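Local structure of F21M12.9 protein (Arabidopsis thaliana, 3ADJ) at residues R34-V42 and A53-A64. The protein binds double-stranded RNA and assists DICER-LIKE 1 in accurately processing microRNA precursors in the plant nucleus, this chain being its second dsRNA-binding domain. Sequence-based numbering, arbitrary orientation.
Sequences RVTQFTCTV and ATRTKKDAEISA
F38 and T54 face each other as a single antiparallel hydrogen-bonded bridge, F38 N donating to T54 O (2.9 Å), and beyond it strand 36-42 runs over helix 57-64, their axes coming within 7.0 Å at a crossing angle of -34°. F38 N lies almost on the extension of the T54 carbonyl bond (172°), though the bond is bent at its hydrogen, and T54 O also receives a CA-H...O contact from Q37. The side chain of Q37 lies alongside the incoming chain: with CG anti to the backbone N (chi1 -161°), its methylene CG rests 3.3 Å from T54 O and its amide end reaches the methyl of A53. Replacing Q37 by alanine would remove both CG and the amide, and would probably leave the A53 methyl and T54 O less covered. R55, extended from CG to NE, lays CB and CG against T36 O; its long aliphatic part can follow the strand while the charged end stays exposed, R34 O lying over one guanidinium face, too far for a hydrogen bond. The F38 ring is edge-on to the turn before the helix, T56 N lying near its plane, 3.5 Å from CD1; threonine suits this N-cap position. Small residues let the helix come close: A60 CB meets F38 O at 3.3 Å, and A64 CB rests against C40 O. Between these alanines C40 points into the interface, its SG packing against CG of E61 (3.8 Å) and, more loosely, CG of K57; C26 of strand 23-30 adjoins both C40 and K57. V42 touches A64 with one methyl. Here the middle strand of the three-stranded sheet packs on the C-terminal helix, the sheet-on-helix layer characteristic of the alpha-beta-beta-beta-alpha double-stranded RNA-binding fold.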
loop_
_atom_site.group_PDB
_atom_site.type_symbol
_atom_site.label_atom_id
_atom_site.label_comp_id
_atom_site.label_asym_id
_atom_site.label_seq_id
_atom_site.Cartn_x
_atom_site.Cartn_y
_atom_site.Cartn_z
ATOM N N ARG A 34 13.903 10.680 -18.127
ATOM C CA ARG A 34 12.878 9.707 -18.521
ATOM C C ARG A 34 12.015 9.156 -17.400
ATOM O O ARG A 34 10.795 9.139 -17.509
ATOM C CB ARG A 34 13.477 8.527 -19.300
ATOM C CG ARG A 34 13.558 8.750 -20.781
ATOM C CD ARG A 34 13.922 7.480 -21.529
ATOM N NE ARG A 34 13.698 7.673 -22.962
ATOM C CZ ARG A 34 13.943 6.748 -23.901
ATOM N NH1 ARG A 34 14.429 5.532 -23.586
ATOM N NH2 ARG A 34 13.706 7.058 -25.184
ATOM N N VAL A 35 12.648 8.700 -16.329
ATOM C CA VAL A 35 12.034 7.706 -15.462
ATOM C C VAL A 35 11.135 8.274 -14.376
ATOM O O VAL A 35 11.490 9.249 -13.711
ATOM C CB VAL A 35 13.096 6.804 -14.819
ATOM C CG1 VAL A 35 12.432 5.633 -14.100
ATOM C CG2 VAL A 35 14.044 6.286 -15.881
ATOM N N THR A 36 9.975 7.639 -14.206
ATOM C CA THR A 36 9.062 7.954 -13.116
ATOM C C THR A 36 8.660 6.672 -12.375
ATOM O O THR A 36 8.120 5.743 -12.955
ATOM C CB THR A 36 7.836 8.740 -13.632
ATOM O OG1 THR A 36 8.282 9.974 -14.203
ATOM C CG2 THR A 36 6.848 9.062 -12.518
ATOM N N GLN A 37 8.940 6.623 -11.080
ATOM C CA GLN A 37 8.673 5.437 -10.301
ATOM C C GLN A 37 7.885 5.850 -9.069
ATOM O O GLN A 37 8.360 6.696 -8.304
ATOM C CB GLN A 37 10.002 4.813 -9.918
ATOM C CG GLN A 37 9.949 3.361 -9.489
ATOM C CD GLN A 37 11.353 2.752 -9.380
ATOM O OE1 GLN A 37 11.808 2.020 -10.281
ATOM N NE2 GLN A 37 12.047 3.064 -8.278
ATOM N N PHE A 38 6.684 5.276 -8.902
ATOM C CA PHE A 38 5.764 5.590 -7.793
ATOM C C PHE A 38 5.931 4.614 -6.643
ATOM O O PHE A 38 5.868 3.424 -6.859
ATOM C CB PHE A 38 4.295 5.511 -8.236
ATOM C CG PHE A 38 4.004 6.150 -9.561
ATOM C CD1 PHE A 38 3.994 5.392 -10.727
ATOM C CD2 PHE A 38 3.705 7.504 -9.651
ATOM C CE1 PHE A 38 3.718 5.969 -11.964
ATOM C CE2 PHE A 38 3.433 8.083 -10.887
ATOM C CZ PHE A 38 3.445 7.310 -12.044
ATOM N N THR A 39 6.126 5.097 -5.425
ATOM C CA THR A 39 6.068 4.228 -4.259
ATOM C C THR A 39 4.764 4.551 -3.535
ATOM O O THR A 39 4.454 5.734 -3.316
ATOM C CB THR A 39 7.250 4.485 -3.316
ATOM O OG1 THR A 39 8.478 4.380 -4.041
ATOM C CG2 THR A 39 7.285 3.492 -2.208
ATOM N N CYS A 40 3.988 3.530 -3.183
ATOM C CA CYS A 40 2.688 3.741 -2.560
ATOM C C CYS A 40 2.728 3.224 -1.164
ATOM O O CYS A 40 3.498 2.327 -0.860
ATOM C CB CYS A 40 1.562 3.030 -3.316
ATOM S SG CYS A 40 0.973 3.900 -4.795
ATOM N N THR A 41 1.868 3.763 -0.310
ATOM C CA THR A 41 1.878 3.413 1.103
ATOM C C THR A 41 0.488 3.130 1.661
ATOM O O THR A 41 -0.503 3.733 1.235
ATOM C CB THR A 41 2.554 4.506 1.874
ATOM O OG1 THR A 41 3.966 4.374 1.676
ATOM C CG2 THR A 41 2.242 4.410 3.338
ATOM N N VAL A 42 0.426 2.189 2.597
ATOM C CA VAL A 42 -0.805 1.842 3.285
ATOM C C VAL A 42 -0.588 1.879 4.800
ATOM O O VAL A 42 0.247 1.169 5.342
ATOM C CB VAL A 42 -1.339 0.474 2.783
ATOM C CG1 VAL A 42 -2.424 -0.109 3.676
ATOM C CG2 VAL A 42 -1.872 0.639 1.408
ATOM N N ALA A 53 8.990 -0.144 -5.430
ATOM C CA ALA A 53 8.964 0.936 -6.402
ATOM C C ALA A 53 8.719 0.329 -7.778
ATOM O O ALA A 53 9.345 -0.685 -8.139
ATOM C CB ALA A 53 10.263 1.657 -6.368
ATOM N N THR A 54 7.784 0.916 -8.529
ATOM C CA THR A 54 7.419 0.414 -9.869
ATOM C C THR A 54 7.017 1.579 -10.761
ATOM O O THR A 54 6.811 2.668 -10.264
ATOM C CB THR A 54 6.253 -0.625 -9.811
ATOM O OG1 THR A 54 5.028 0.030 -9.466
ATOM C CG2 THR A 54 6.526 -1.715 -8.790
ATOM N N ARG A 55 6.915 1.373 -12.070
ATOM C CA ARG A 55 6.384 2.428 -12.954
ATOM C C ARG A 55 4.994 2.060 -13.420
ATOM O O ARG A 55 4.813 1.443 -14.473
ATOM C CB ARG A 55 7.290 2.730 -14.157
ATOM C CG ARG A 55 6.731 3.833 -15.087
ATOM C CD ARG A 55 7.725 4.190 -16.186
ATOM N NE ARG A 55 7.235 5.238 -17.082
ATOM C CZ ARG A 55 7.916 5.731 -18.123
ATOM N NH1 ARG A 55 9.142 5.288 -18.412
ATOM N NH2 ARG A 55 7.370 6.679 -18.881
ATOM N N THR A 56 4.037 2.427 -12.576
ATOM C CA THR A 56 2.577 2.345 -12.768
ATOM C C THR A 56 1.991 2.232 -11.377
ATOM O O THR A 56 2.490 1.483 -10.543
ATOM C CB THR A 56 2.020 1.241 -13.778
ATOM O OG1 THR A 56 0.596 1.129 -13.644
ATOM C CG2 THR A 56 2.635 -0.123 -13.559
ATOM N N LYS A 57 0.952 3.018 -11.131
ATOM C CA LYS A 57 0.382 3.128 -9.812
ATOM C C LYS A 57 -0.330 1.858 -9.371
ATOM O O LYS A 57 -0.249 1.504 -8.208
ATOM C CB LYS A 57 -0.576 4.301 -9.770
ATOM C CG LYS A 57 -0.765 4.942 -8.407
ATOM C CD LYS A 57 -1.927 5.899 -8.574
ATOM C CE LYS A 57 -2.215 6.665 -7.313
ATOM N NZ LYS A 57 -3.426 7.563 -7.596
ATOM N N LYS A 58 -1.028 1.170 -10.278
ATOM C CA LYS A 58 -1.672 -0.094 -9.898
ATOM C C LYS A 58 -0.663 -1.078 -9.286
ATOM O O LYS A 58 -0.756 -1.393 -8.097
ATOM C CB LYS A 58 -2.480 -0.714 -11.041
ATOM C CG LYS A 58 -3.984 -0.492 -10.906
ATOM C CD LYS A 58 -4.726 -0.896 -12.184
ATOM C CE LYS A 58 -6.098 -0.219 -12.301
ATOM N NZ LYS A 58 -6.585 -0.111 -13.780
ATOM N N ASP A 59 0.295 -1.540 -10.091
ATOM C CA ASP A 59 1.470 -2.240 -9.577
ATOM C C ASP A 59 1.785 -1.857 -8.114
ATOM O O ASP A 59 1.531 -2.623 -7.190
ATOM C CB ASP A 59 2.687 -1.924 -10.451
ATOM C CG ASP A 59 3.013 -3.022 -11.420
ATOM O OD1 ASP A 59 2.578 -4.162 -11.175
ATOM O OD2 ASP A 59 3.728 -2.760 -12.421
ATOM N N ALA A 60 2.323 -0.667 -7.904
ATOM C CA ALA A 60 2.767 -0.283 -6.585
ATOM C C ALA A 60 1.617 -0.217 -5.578
ATOM O O ALA A 60 1.811 -0.550 -4.414
ATOM C CB ALA A 60 3.528 1.047 -6.638
ATOM N N GLU A 61 0.426 0.202 -6.006
ATOM C CA GLU A 61 -0.715 0.241 -5.099
ATOM C C GLU A 61 -0.888 -1.138 -4.494
ATOM O O GLU A 61 -1.182 -1.272 -3.309
ATOM C CB GLU A 61 -2.006 0.669 -5.806
ATOM C CG GLU A 61 -2.310 2.150 -5.750
ATOM C CD GLU A 61 -3.552 2.530 -6.538
ATOM O OE1 GLU A 61 -4.293 1.611 -6.947
ATOM O OE2 GLU A 61 -3.816 3.737 -6.748
ATOM N N ILE A 62 -0.672 -2.154 -5.326
ATOM C CA ILE A 62 -0.920 -3.541 -4.970
ATOM C C ILE A 62 0.215 -4.113 -4.157
ATOM O O ILE A 62 -0.030 -4.690 -3.103
ATOM C CB ILE A 62 -1.190 -4.395 -6.209
ATOM C CG1 ILE A 62 -2.462 -3.898 -6.899
ATOM C CG2 ILE A 62 -1.317 -5.859 -5.828
ATOM C CD1 ILE A 62 -2.765 -4.578 -8.208
ATOM N N SER A 63 1.452 -3.944 -4.624
ATOM C CA SER A 63 2.611 -4.351 -3.829
ATOM C C SER A 63 2.458 -3.844 -2.419
ATOM O O SER A 63 2.645 -4.602 -1.465
ATOM C CB SER A 63 3.924 -3.818 -4.381
ATOM O OG SER A 63 4.985 -4.195 -3.500
ATOM N N ALA A 64 2.112 -2.564 -2.298
ATOM C CA ALA A 64 1.920 -1.925 -1.011
ATOM C C ALA A 64 0.938 -2.694 -0.166
ATOM O O ALA A 64 1.229 -3.004 0.972
ATOM C CB ALA A 64 1.459 -0.521 -1.198
#